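PDB 3DB2: putative NADPH-dependent oxidoreductase, which probably catalyses an NADP(H)-dependent redox reaction on a substrate not yet identified, as a two-domain dehydrogenase of the GFO/IDH/MocA type with a Rossmann-fold nucleotide-binding domain. Local coordinates for residues C[105-110]-C[326-331]; C[195-200]-C[331-336]; C[337-342]-C[349-354]. All blocks are in the same frame, centred on the assembly; numbering follows the deposited sequence.

Contact 1: residues C[105-110]-C[326-331]; sequences HAQRID and ASLRNL
Leu328 of helix 324-343 meets Ala106 of helix 103-116 where the two domains of this GFO/IDH/MocA-type enzyme adjoin: helix 103-116 belongs to the NAD-binding Rossmann fold and leads into its edge strand 120-123, while the long helix 324-343 lies against the large mixed sheet of the other domain. The segments run antiparallel, 174° between their directions, with axes 10.1 Å apart, and the nearest alpha carbons are those of Ala106 and Leu328, at 6.0 Å. A methyl group on one side and two leucines on the other make up most of the contact. With CG swung anti to the backbone N (chi1 -172°), Leu328 reaches across to set CD1 3.8 Å from Ala106 CB, and its CG lies nearly as close to the same methyl. Its other branch, CD2, meets Ile353 of the C-terminal helix 349-353, so one side chain joins three helices. Gln107, at the exposed margin, lies alongside with the aliphatic part of its chain, CG coming to 4.3 Å from Leu328 CD1. The touching side-chain atoms are all carbons. Arg108 forms a salt bridge with Glu84 of helix 79-88. One turn on from Leu328, Leu331 CD2 meets the same Ala106 CB at 3.9 Å.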
ATOM      1  N   HIS C 105       4.502 -21.700 -22.141  1.00 23.20           N
ATOM      2  CA  HIS C 105       5.892 -21.389 -22.394  1.00 22.58           C
ATOM      3  C   HIS C 105       6.707 -21.602 -21.128  1.00 27.36           C
ATOM      4  O   HIS C 105       7.810 -22.154 -21.188  1.00 21.15           O
ATOM      5  CB  HIS C 105       5.999 -19.975 -22.925  1.00 19.22           C
ATOM      6  CG  HIS C 105       5.607 -19.781 -24.351  1.00 21.13           C
ATOM      7  ND1 HIS C 105       5.901 -18.617 -25.036  1.00 20.16           N
ATOM      8  CD2 HIS C 105       4.979 -20.589 -25.232  1.00 24.49           C
ATOM      9  CE1 HIS C 105       5.449 -18.724 -26.280  1.00 23.64           C
ATOM     10  NE2 HIS C 105       4.879 -19.909 -26.428  1.00 22.78           N
ATOM     11  N   ALA C 106       6.165 -21.166 -19.981  1.00 21.73           N
ATOM     12  CA  ALA C 106       6.937 -21.353 -18.743  1.00 23.20           C
ATOM     13  C   ALA C 106       7.106 -22.845 -18.527  1.00 25.07           C
ATOM     14  O   ALA C 106       8.150 -23.310 -18.092  1.00 20.03           O
ATOM     15  CB  ALA C 106       6.239 -20.719 -17.545  1.00 18.30           C
ATOM     16  N   GLN C 107       6.022 -23.592 -18.801  1.00 26.85           N
ATOM     17  CA  GLN C 107       6.072 -25.050 -18.615  1.00 25.65           C
ATOM     18  C   GLN C 107       7.046 -25.686 -19.600  1.00 18.27           C
ATOM     19  O   GLN C 107       7.759 -26.639 -19.303  1.00 26.05           O
ATOM     20  CB  GLN C 107       4.667 -25.637 -18.794  1.00 25.68           C
ATOM     21  CG  GLN C 107       3.773 -25.352 -17.605  1.00 25.18           C
ATOM     22  CD  GLN C 107       2.339 -25.799 -17.803  1.00 36.23           C
ATOM     23  OE1 GLN C 107       1.793 -25.814 -18.909  1.00 35.80           O
ATOM     24  NE2 GLN C 107       1.721 -26.159 -16.677  1.00 43.89           N
ATOM     25  N   ARG C 108       7.107 -25.171 -20.823  1.00 22.17           N
ATOM     26  CA  ARG C 108       8.050 -25.734 -21.785  1.00 20.55           C
ATOM     27  C   ARG C 108       9.467 -25.542 -21.272  1.00 22.35           C
ATOM     28  O   ARG C 108      10.295 -26.408 -21.475  1.00 23.53           O
ATOM     29  CB  ARG C 108       7.863 -25.073 -23.151  1.00 25.05           C
ATOM     30  CG  ARG C 108       6.768 -25.764 -23.969  1.00 25.68           C
ATOM     31  CD  ARG C 108       6.298 -24.888 -25.120  1.00 28.69           C
ATOM     32  NE  ARG C 108       7.387 -24.584 -26.049  1.00 28.74           N
ATOM     33  CZ  ARG C 108       7.316 -23.705 -27.035  1.00 32.48           C
ATOM     34  NH1 ARG C 108       6.180 -23.042 -27.223  1.00 35.88           N
ATOM     35  NH2 ARG C 108       8.359 -23.491 -27.828  1.00 31.75           N
ATOM     36  N   ILE C 109       9.731 -24.420 -20.610  1.00 20.57           N
ATOM     37  CA  ILE C 109      11.080 -24.088 -20.194  1.00 21.19           C
ATOM     38  C   ILE C 109      11.471 -24.945 -19.005  1.00 23.72           C
ATOM     39  O   ILE C 109      12.565 -25.489 -18.878  1.00 17.66           O
ATOM     40  CB  ILE C 109      11.174 -22.585 -19.891  1.00 16.72           C
ATOM     41  CG1 ILE C 109      10.970 -21.708 -21.125  1.00 17.65           C
ATOM     42  CG2 ILE C 109      12.474 -22.281 -19.185  1.00 15.88           C
ATOM     43  CD1 ILE C 109      10.638 -20.270 -20.775  1.00 18.88           C
ATOM     44  N   ASP C 110      10.560 -25.126 -18.054  1.00 16.64           N
ATOM     45  CA  ASP C 110      10.852 -26.036 -16.938  1.00 23.96           C
ATOM     46  C   ASP C 110      11.160 -27.434 -17.473  1.00 19.12           C
ATOM     47  O   ASP C 110      12.102 -28.098 -17.055  1.00 27.46           O
ATOM     48  CB  ASP C 110       9.669 -26.004 -15.983  1.00 28.92           C
ATOM     49  CG  ASP C 110       9.877 -26.687 -14.647  1.00 35.63           C
ATOM     50  OD1 ASP C 110      11.020 -26.771 -14.156  1.00 29.21           O
ATOM     51  OD2 ASP C 110       8.862 -27.160 -14.077  1.00 34.61           O
ATOM     52  N   ALA C 326      10.539 -21.585  -9.593  1.00 18.74           N
ATOM     53  CA  ALA C 326      10.478 -20.343  -8.850  1.00 17.21           C
ATOM     54  C   ALA C 326      10.050 -19.221  -9.796  1.00 18.71           C
ATOM     55  O   ALA C 326       9.171 -18.430  -9.467  1.00 21.73           O
ATOM     56  CB  ALA C 326      11.791 -20.066  -8.163  1.00 18.51           C
ATOM     57  N   SER C 327      10.661 -19.165 -10.969  1.00 15.94           N
ATOM     58  CA  SER C 327      10.294 -18.113 -11.930  1.00 16.80           C
ATOM     59  C   SER C 327       8.842 -18.247 -12.350  1.00 19.21           C
ATOM     60  O   SER C 327       8.115 -17.252 -12.467  1.00 19.47           O
ATOM     61  CB  SER C 327      11.195 -18.163 -13.168  1.00 19.44           C
ATOM     62  OG  SER C 327      12.552 -18.087 -12.785  1.00 26.08           O
ATOM     63  N   LEU C 328       8.443 -19.503 -12.573  1.00 17.35           N
ATOM     64  CA  LEU C 328       7.072 -19.827 -12.961  1.00 22.44           C
ATOM     65  C   LEU C 328       6.152 -19.337 -11.842  1.00 18.15           C
ATOM     66  O   LEU C 328       5.078 -18.834 -12.147  1.00 22.36           O
ATOM     67  CB  LEU C 328       6.925 -21.315 -13.246  1.00 25.93           C
ATOM     68  CG  LEU C 328       5.614 -21.816 -13.852  1.00 26.56           C
ATOM     69  CD1 LEU C 328       5.849 -23.093 -14.637  1.00 28.06           C
ATOM     70  CD2 LEU C 328       4.545 -22.050 -12.808  1.00 22.84           C
ATOM     71  N   ARG C 329       6.545 -19.470 -10.577  1.00 20.08           N
ATOM     72  CA  ARG C 329       5.674 -19.026  -9.503  0.50 21.40           C
ATOM     73  C   ARG C 329       5.471 -17.514  -9.565  1.00 22.30           C
ATOM     74  O   ARG C 329       4.398 -17.028  -9.233  1.00 19.60           O
ATOM     75  CB  ARG C 329       6.220 -19.383  -8.127  0.50 25.74           C
ATOM     76  CG  ARG C 329       5.666 -20.645  -7.498  0.50 31.17           C
ATOM     77  CD  ARG C 329       5.799 -20.612  -5.986  0.50 33.01           C
ATOM     78  NE  ARG C 329       4.627 -21.105  -5.277  0.50 34.39           N
ATOM     79  CZ  ARG C 329       3.582 -20.405  -4.864  0.50 32.57           C
ATOM     80  NH1 ARG C 329       3.495 -19.099  -5.083  0.50 20.23           N
ATOM     81  NH2 ARG C 329       2.605 -21.041  -4.224  0.50 33.52           N
ATOM     82  N   ASN C 330       6.505 -16.799  -9.997  1.00 16.90           N
ATOM     83  CA  ASN C 330       6.361 -15.337 -10.140  1.00 17.66           C
ATOM     84  C   ASN C 330       5.379 -14.997 -11.241  1.00 15.66           C
ATOM     85  O   ASN C 330       4.500 -14.121 -11.137  1.00 17.42           O
ATOM     86  CB  ASN C 330       7.729 -14.690 -10.403  1.00 17.93           C
ATOM     87  CG  ASN C 330       8.672 -14.756  -9.218  1.00 16.22           C
ATOM     88  OD1 ASN C 330       8.191 -14.943  -8.101  1.00 17.33           O
ATOM     89  ND2 ASN C 330       9.959 -14.582  -9.499  1.00 13.85           N
ATOM     90  N   LEU C 331       5.464 -15.670 -12.389  1.00 16.43           N
ATOM     91  CA  LEU C 331       4.522 -15.441 -13.473  1.00 18.93           C
ATOM     92  C   LEU C 331       3.080 -15.770 -13.073  1.00 18.75           C
ATOM     93  O   LEU C 331       2.133 -15.101 -13.453  1.00 18.52           O
ATOM     94  CB  LEU C 331       4.843 -16.332 -14.668  1.00 22.02           C
ATOM     95  CG  LEU C 331       3.862 -16.319 -15.865  1.00 17.03           C
ATOM     96  CD1 LEU C 331       3.772 -14.893 -16.406  1.00 20.08           C
ATOM     97  CD2 LEU C 331       4.313 -17.347 -16.900  1.00 17.80           C
TER

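Contact 2: residues C[195-200]-C[331-336]; sequences GPVARV and LAVVLA
Val200, on strand 197-205, packs into helix 324-343 by the branch that faces it. In the conformer described here, one of two, its CB already lies 4.0 Å from Ala336 CB. CG2, anti to the carbonyl carbon, lies 3.8 Å from Ala336 CB; the same methyl reaches back one turn to Val333, 4.3 Å from its CG1 and beside its carbonyl O. The other methyl, CG1, touches CA of Ala337. Nearer the start of the strand, Val197 repeats the theme more loosely, its CB being 4.2 Å from Val333 CG2. The alternation is not that of a regular strand: Ala198 and Arg199 both face Glu222 in a classic beta bulge, and the extra residue lets Val197 and Val200, three apart, both point to the helix. Arg199, whose side chain leaves on the side away from the helix, forms salt bridges with Glu222 and Glu348. The segments 197-200 and 331-336 run nearly parallel, 19° between them with axes 8.4 Å apart. The buried valines are shared with their surroundings: Leu221 of strand 216-223 touches both Val197 and Val333, Ile187 of helix 183-194 packs on Val333, and Ile349 of helix 349-353 lies against Val197 and Val200.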
ATOM      1  N   GLY C 195       8.443 -16.136   1.150  1.00 16.33           N
ATOM      2  CA  GLY C 195       8.004 -17.442   0.714  1.00 18.29           C
ATOM      3  C   GLY C 195       6.806 -17.362  -0.237  1.00 20.24           C
ATOM      4  O   GLY C 195       6.381 -16.265  -0.619  1.00 19.23           O
ATOM      5  N   PRO C 196       6.285 -18.508  -0.640  1.00 20.94           N
ATOM      6  CA  PRO C 196       5.312 -18.591  -1.724  1.00 21.56           C
ATOM      7  C   PRO C 196       3.933 -18.013  -1.431  1.00 18.23           C
ATOM      8  O   PRO C 196       3.264 -18.184  -0.406  1.00 18.23           O
ATOM      9  CB  PRO C 196       5.166 -20.108  -1.986  1.00 22.52           C
ATOM     10  CG  PRO C 196       5.571 -20.724  -0.690  1.00 23.79           C
ATOM     11  CD  PRO C 196       6.644 -19.845  -0.142  1.00 18.36           C
ATOM     12  N   VAL C 197       3.425 -17.290  -2.419  1.00 21.62           N
ATOM     13  CA  VAL C 197       2.076 -16.741  -2.388  1.00 13.87           C
ATOM     14  C   VAL C 197       1.046 -17.851  -2.525  1.00 17.94           C
ATOM     15  O   VAL C 197       1.243 -18.772  -3.314  1.00 17.59           O
ATOM     16  CB  VAL C 197       1.919 -15.711  -3.515  1.00 17.05           C
ATOM     17  CG1 VAL C 197       0.467 -15.276  -3.602  1.00 12.93           C
ATOM     18  CG2 VAL C 197       2.859 -14.526  -3.289  1.00 16.67           C
ATOM     19  N   ALA C 198      -0.042 -17.774  -1.769  1.00 15.25           N
ATOM     20  CA  ALA C 198      -1.131 -18.736  -1.881  1.00 15.57           C
ATOM     21  C   ALA C 198      -2.264 -18.271  -2.775  1.00 13.47           C
ATOM     22  O   ALA C 198      -2.889 -19.025  -3.530  1.00 16.07           O
ATOM     23  CB  ALA C 198      -1.685 -19.067  -0.501  1.00 17.21           C
ATOM     24  N   ARG C 199      -2.647 -17.012  -2.683  1.00 15.09           N
ATOM     25  CA  ARG C 199      -3.771 -16.453  -3.413  1.00 12.89           C
ATOM     26  C   ARG C 199      -3.593 -14.952  -3.641  1.00 14.66           C
ATOM     27  O   ARG C 199      -2.825 -14.239  -2.956  1.00 16.80           O
ATOM     28  CB  ARG C 199      -5.114 -16.664  -2.707  1.00 19.88           C
ATOM     29  CG  ARG C 199      -5.244 -15.990  -1.339  1.00 19.49           C
ATOM     30  CD  ARG C 199      -6.531 -16.490  -0.640  1.00 23.51           C
ATOM     31  NE  ARG C 199      -6.363 -17.953  -0.515  1.00 18.07           N
ATOM     32  CZ  ARG C 199      -5.627 -18.516   0.415  1.00 18.41           C
ATOM     33  NH1 ARG C 199      -5.003 -17.807   1.360  1.00 18.34           N
ATOM     34  NH2 ARG C 199      -5.566 -19.848   0.348  1.00 24.40           N
ATOM     35  N   VAL C 200      -4.307 -14.444  -4.644  1.00 11.22           N
ATOM     36  CA  VAL C 200      -4.229 -13.124  -5.207  0.50 13.27           C
ATOM     37  C   VAL C 200      -5.600 -12.482  -5.384  1.00 16.21           C
ATOM     38  O   VAL C 200      -6.497 -13.214  -5.806  1.00 18.12           O
ATOM     39  CB  VAL C 200      -3.572 -13.190  -6.616  0.50 16.03           C
ATOM     40  CG1 VAL C 200      -3.370 -11.806  -7.211  0.50 16.27           C
ATOM     41  CG2 VAL C 200      -2.250 -13.937  -6.558  0.50 23.83           C
ATOM     42  N   LEU C 331       5.464 -15.670 -12.389  1.00 16.43           N
ATOM     43  CA  LEU C 331       4.522 -15.441 -13.473  1.00 18.93           C
ATOM     44  C   LEU C 331       3.080 -15.770 -13.073  1.00 18.75           C
ATOM     45  O   LEU C 331       2.133 -15.101 -13.453  1.00 18.52           O
ATOM     46  CB  LEU C 331       4.843 -16.332 -14.668  1.00 22.02           C
ATOM     47  CG  LEU C 331       3.862 -16.319 -15.865  1.00 17.03           C
ATOM     48  CD1 LEU C 331       3.772 -14.893 -16.406  1.00 20.08           C
ATOM     49  CD2 LEU C 331       4.313 -17.347 -16.900  1.00 17.80           C
ATOM     50  N   ALA C 332       2.945 -16.857 -12.315  1.00 20.00           N
ATOM     51  CA  ALA C 332       1.649 -17.327 -11.833  1.00 20.60           C
ATOM     52  C   ALA C 332       0.942 -16.267 -10.991  1.00 18.29           C
ATOM     53  O   ALA C 332      -0.277 -16.137 -11.038  1.00 15.05           O
ATOM     54  CB  ALA C 332       1.847 -18.599 -11.024  1.00 21.32           C
ATOM     55  N   VAL C 333       1.685 -15.485 -10.219  1.00 15.68           N
ATOM     56  CA  VAL C 333       1.069 -14.364  -9.501  1.00 14.87           C
ATOM     57  C   VAL C 333       0.444 -13.379 -10.483  1.00 17.74           C
ATOM     58  O   VAL C 333      -0.680 -12.903 -10.312  1.00 17.68           O
ATOM     59  CB  VAL C 333       2.088 -13.690  -8.575  1.00 16.25           C
ATOM     60  CG1 VAL C 333       1.579 -12.471  -7.843  1.00 24.04           C
ATOM     61  CG2 VAL C 333       2.548 -14.707  -7.513  1.00 17.78           C
ATOM     62  N   VAL C 334       1.192 -13.051 -11.553  1.00 12.73           N
ATOM     63  CA  VAL C 334       0.698 -12.122 -12.556  1.00 13.58           C
ATOM     64  C   VAL C 334      -0.541 -12.723 -13.219  1.00 13.48           C
ATOM     65  O   VAL C 334      -1.528 -12.005 -13.395  1.00 15.53           O
ATOM     66  CB  VAL C 334       1.781 -11.756 -13.591  1.00 15.92           C
ATOM     67  CG1 VAL C 334       1.195 -10.860 -14.687  1.00 20.76           C
ATOM     68  CG2 VAL C 334       2.960 -11.029 -12.950  1.00 15.55           C
ATOM     69  N   LEU C 335      -0.506 -14.009 -13.565  1.00 16.89           N
ATOM     70  CA  LEU C 335      -1.655 -14.578 -14.280  1.00 17.98           C
ATOM     71  C   LEU C 335      -2.874 -14.650 -13.346  1.00 15.83           C
ATOM     72  O   LEU C 335      -4.008 -14.436 -13.779  1.00 17.12           O
ATOM     73  CB  LEU C 335      -1.299 -15.930 -14.874  1.00 19.97           C
ATOM     74  CG  LEU C 335      -0.136 -15.961 -15.874  1.00 26.39           C
ATOM     75  CD1 LEU C 335       0.227 -17.398 -16.240  1.00 21.75           C
ATOM     76  CD2 LEU C 335      -0.446 -15.153 -17.133  1.00 22.54           C
ATOM     77  N   ALA C 336      -2.608 -14.918 -12.077  1.00 17.15           N
ATOM     78  CA  ALA C 336      -3.735 -15.026 -11.123  1.00 15.93           C
ATOM     79  C   ALA C 336      -4.389 -13.674 -10.949  1.00 17.54           C
ATOM     80  O   ALA C 336      -5.624 -13.587 -10.813  1.00 16.11           O
ATOM     81  CB  ALA C 336      -3.213 -15.599  -9.826  1.00 19.34           C
TER

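Contact 3: residues C[337-342]-C[349-354]; sequences AVKSVH and IAEIIG
The ends of Lys339 and Ile352 overlap side by side, their chains running in opposite senses, where the end of the protein returns to helix 324-343. The close part of the contact is aliphatic: Lys339 CE lies 3.7 Å from Ile352 CD1, although the alpha carbons of the two residues are 9.1 Å apart. The lysine first extends from its helix, CG anti to the backbone N (chi1 -171°); a bend at chi3 (-76°) then brings CE to the isoleucine, and a further bend at chi4 sets only the direction of NZ. On the inner side, Ile352 also packs on Ala336. Toward the surface the fit is looser. Exposed Glu351 comes within 4.3 Å of Lys339 CD through OE1, but OE1 and Lys339 NZ stay 5.8 Å apart, and the carboxylate is held instead by a salt bridge from OE1 to Arg345 and a hydrogen bond from the backbone N of Glu348 to OE2. Lys339 NZ has a long, weak ion pair with Glu343. The chain thus leaves helix 324-343, forms edge strand 347-348 antiparallel to strand 197-205 of the mixed sheet, and ends in short helix 349-353, which packs back on helix 324-343.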
ATOM      1  N   ALA C 337      -3.550 -12.627 -10.931  1.00 15.54           N
ATOM      2  CA  ALA C 337      -4.035 -11.251 -10.812  1.00 16.92           C
ATOM      3  C   ALA C 337      -4.860 -10.817 -12.007  1.00 17.94           C
ATOM      4  O   ALA C 337      -5.897 -10.175 -11.859  1.00 18.46           O
ATOM      5  CB  ALA C 337      -2.868 -10.287 -10.604  1.00 21.50           C
ATOM      6  N   VAL C 338      -4.433 -11.152 -13.220  1.00 15.03           N
ATOM      7  CA  VAL C 338      -5.296 -10.884 -14.390  1.00 14.18           C
ATOM      8  C   VAL C 338      -6.590 -11.679 -14.355  1.00 14.26           C
ATOM      9  O   VAL C 338      -7.677 -11.157 -14.664  1.00 18.85           O
ATOM     10  CB  VAL C 338      -4.478 -11.153 -15.661  1.00 19.34           C
ATOM     11  CG1 VAL C 338      -5.298 -10.964 -16.926  1.00 31.60           C
ATOM     12  CG2 VAL C 338      -3.275 -10.209 -15.669  1.00 18.46           C
ATOM     13  N   LYS C 339      -6.516 -12.941 -13.931  1.00 14.76           N
ATOM     14  CA  LYS C 339      -7.678 -13.804 -13.816  1.00 13.34           C
ATOM     15  C   LYS C 339      -8.634 -13.172 -12.783  1.00 19.21           C
ATOM     16  O   LYS C 339      -9.849 -13.226 -12.997  1.00 18.71           O
ATOM     17  CB  LYS C 339      -7.367 -15.215 -13.362  1.00 18.06           C
ATOM     18  CG  LYS C 339      -8.568 -16.139 -13.463  1.00 20.67           C
ATOM     19  CD  LYS C 339      -8.262 -17.584 -13.110  1.00 23.16           C
ATOM     20  CE  LYS C 339      -7.527 -18.334 -14.203  1.00 32.27           C
ATOM     21  NZ  LYS C 339      -8.288 -18.425 -15.478  1.00 48.43           N
ATOM     22  N   SER C 340      -8.022 -12.592 -11.751  1.00 15.25           N
ATOM     23  CA  SER C 340      -8.817 -12.026 -10.644  1.00 17.37           C
ATOM     24  C   SER C 340      -9.643 -10.850 -11.143  1.00 18.81           C
ATOM     25  O   SER C 340     -10.781 -10.602 -10.728  1.00 18.52           O
ATOM     26  CB  SER C 340      -7.916 -11.625  -9.464  1.00 17.45           C
ATOM     27  OG  SER C 340      -8.581 -10.872  -8.479  1.00 16.54           O
ATOM     28  N   VAL C 341      -9.074 -10.080 -12.068  1.00 16.01           N
ATOM     29  CA  VAL C 341      -9.748  -8.937 -12.647  1.00 18.69           C
ATOM     30  C   VAL C 341     -10.882  -9.389 -13.561  1.00 19.67           C
ATOM     31  O   VAL C 341     -11.977  -8.834 -13.419  1.00 22.62           O
ATOM     32  CB  VAL C 341      -8.824  -8.020 -13.473  1.00 20.81           C
ATOM     33  CG1 VAL C 341      -9.582  -6.954 -14.252  1.00 31.73           C
ATOM     34  CG2 VAL C 341      -7.890  -7.335 -12.516  1.00 21.58           C
ATOM     35  N   HIS C 342     -10.626 -10.334 -14.455  1.00 19.76           N
ATOM     36  CA  HIS C 342     -11.698 -10.825 -15.313  1.00 20.01           C
ATOM     37  C   HIS C 342     -12.877 -11.437 -14.575  1.00 21.13           C
ATOM     38  O   HIS C 342     -14.012 -11.154 -14.930  1.00 22.00           O
ATOM     39  CB  HIS C 342     -11.106 -11.875 -16.278  1.00 21.25           C
ATOM     40  CG  HIS C 342     -10.187 -11.132 -17.217  1.00 34.85           C
ATOM     41  ND1 HIS C 342      -8.876 -11.495 -17.432  1.00 45.44           N
ATOM     42  CD2 HIS C 342     -10.397 -10.033 -17.975  1.00 44.10           C
ATOM     43  CE1 HIS C 342      -8.331 -10.650 -18.298  1.00 44.34           C
ATOM     44  NE2 HIS C 342      -9.225  -9.749 -18.649  1.00 42.34           N
ATOM     45  N   ILE C 349      -3.233 -19.524  -6.369  1.00 20.28           N
ATOM     46  CA  ILE C 349      -2.129 -19.769  -7.293  1.00 18.29           C
ATOM     47  C   ILE C 349      -2.176 -21.202  -7.798  1.00 18.32           C
ATOM     48  O   ILE C 349      -1.757 -21.525  -8.903  1.00 18.69           O
ATOM     49  CB  ILE C 349      -0.793 -19.480  -6.593  1.00 24.38           C
ATOM     50  CG1 ILE C 349      -0.659 -18.060  -6.028  1.00 20.66           C
ATOM     51  CG2 ILE C 349       0.357 -19.779  -7.536  1.00 31.87           C
ATOM     52  CD1 ILE C 349      -0.655 -16.991  -7.109  1.00 24.92           C
ATOM     53  N   ALA C 350      -2.721 -22.129  -7.006  1.00 20.41           N
ATOM     54  CA  ALA C 350      -2.784 -23.513  -7.483  1.00 21.64           C
ATOM     55  C   ALA C 350      -3.649 -23.662  -8.726  1.00 20.64           C
ATOM     56  O   ALA C 350      -3.410 -24.531  -9.574  1.00 27.42           O
ATOM     57  CB  ALA C 350      -3.316 -24.403  -6.363  1.00 22.71           C
ATOM     58  N   GLU C 351      -4.638 -22.804  -8.859  1.00 18.38           N
ATOM     59  CA  GLU C 351      -5.587 -22.781  -9.960  1.00 20.61           C
ATOM     60  C   GLU C 351      -4.876 -22.525 -11.284  1.00 22.18           C
ATOM     61  O   GLU C 351      -5.272 -22.869 -12.400  1.00 24.29           O
ATOM     62  CB  GLU C 351      -6.621 -21.694  -9.793  1.00 24.53           C
ATOM     63  CG  GLU C 351      -7.746 -21.912  -8.814  1.00 26.49           C
ATOM     64  CD  GLU C 351      -8.698 -20.716  -8.930  1.00 33.61           C
ATOM     65  OE1 GLU C 351      -9.042 -20.522 -10.114  1.00 32.49           O
ATOM     66  OE2 GLU C 351      -9.012 -20.053  -7.905  1.00 23.27           O
ATOM     67  N   ILE C 352      -3.750 -21.835 -11.174  1.00 24.91           N
ATOM     68  CA  ILE C 352      -2.976 -21.416 -12.339  1.00 26.03           C
ATOM     69  C   ILE C 352      -1.975 -22.541 -12.610  1.00 27.18           C
ATOM     70  O   ILE C 352      -1.870 -23.051 -13.712  1.00 25.16           O
ATOM     71  CB  ILE C 352      -2.216 -20.102 -12.126  1.00 24.34           C
ATOM     72  CG1 ILE C 352      -3.089 -18.878 -11.891  1.00 19.21           C
ATOM     73  CG2 ILE C 352      -1.251 -19.832 -13.287  1.00 26.33           C
ATOM     74  CD1 ILE C 352      -3.953 -18.522 -13.095  1.00 22.58           C
ATOM     75  N   ILE C 353      -1.247 -22.905 -11.587  1.00 23.22           N
ATOM     76  CA  ILE C 353      -0.056 -23.734 -11.657  1.00 37.69           C
ATOM     77  C   ILE C 353      -0.451 -25.199 -11.801  1.00 43.03           C
ATOM     78  O   ILE C 353       0.123 -25.895 -12.630  1.00 46.74           O
ATOM     79  CB  ILE C 353       0.782 -23.531 -10.382  1.00 35.00           C
ATOM     80  CG1 ILE C 353       1.821 -22.425 -10.529  1.00 40.37           C
ATOM     81  CG2 ILE C 353       1.396 -24.849  -9.939  1.00 52.69           C
ATOM     82  CD1 ILE C 353       2.529 -22.139  -9.213  1.00 39.50           C
ATOM     83  N   GLY C 354      -1.426 -25.583 -10.992  1.00 46.06           N
ATOM     84  CA  GLY C 354      -1.889 -26.954 -10.820  1.00 52.36           C
ATOM     85  C   GLY C 354      -2.227 -27.083  -9.331  1.00 57.11           C
ATOM     86  O   GLY C 354      -3.390 -27.401  -9.008  1.00 64.23           O
ATOM     87  OXT GLY C 354      -1.290 -26.828  -8.540  1.00 66.80           O
TER

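Overall arrangement
All three contacts draw on helix 324-343, taken in order from its N-terminal part to its C-terminal part. Contact 2 is the core one, all its touching residues buried, and fixes the helix to the mixed sheet; contact 1 is partly buried and brings the helix to the Rossmann domain; contact 3 is a surface contact within the C-terminal segment. The first two are made mainly by small and branched apolar side chains, whereas contact 3 uses the aliphatic part of a charged one. Arg329, in one of its conformers, probably hydrogen-bonds Val197 O between contacts 1 and 2, and Ile349 N probably bonds Ala198 O between contacts 2 and 3, whose centres are about 7 Å apart.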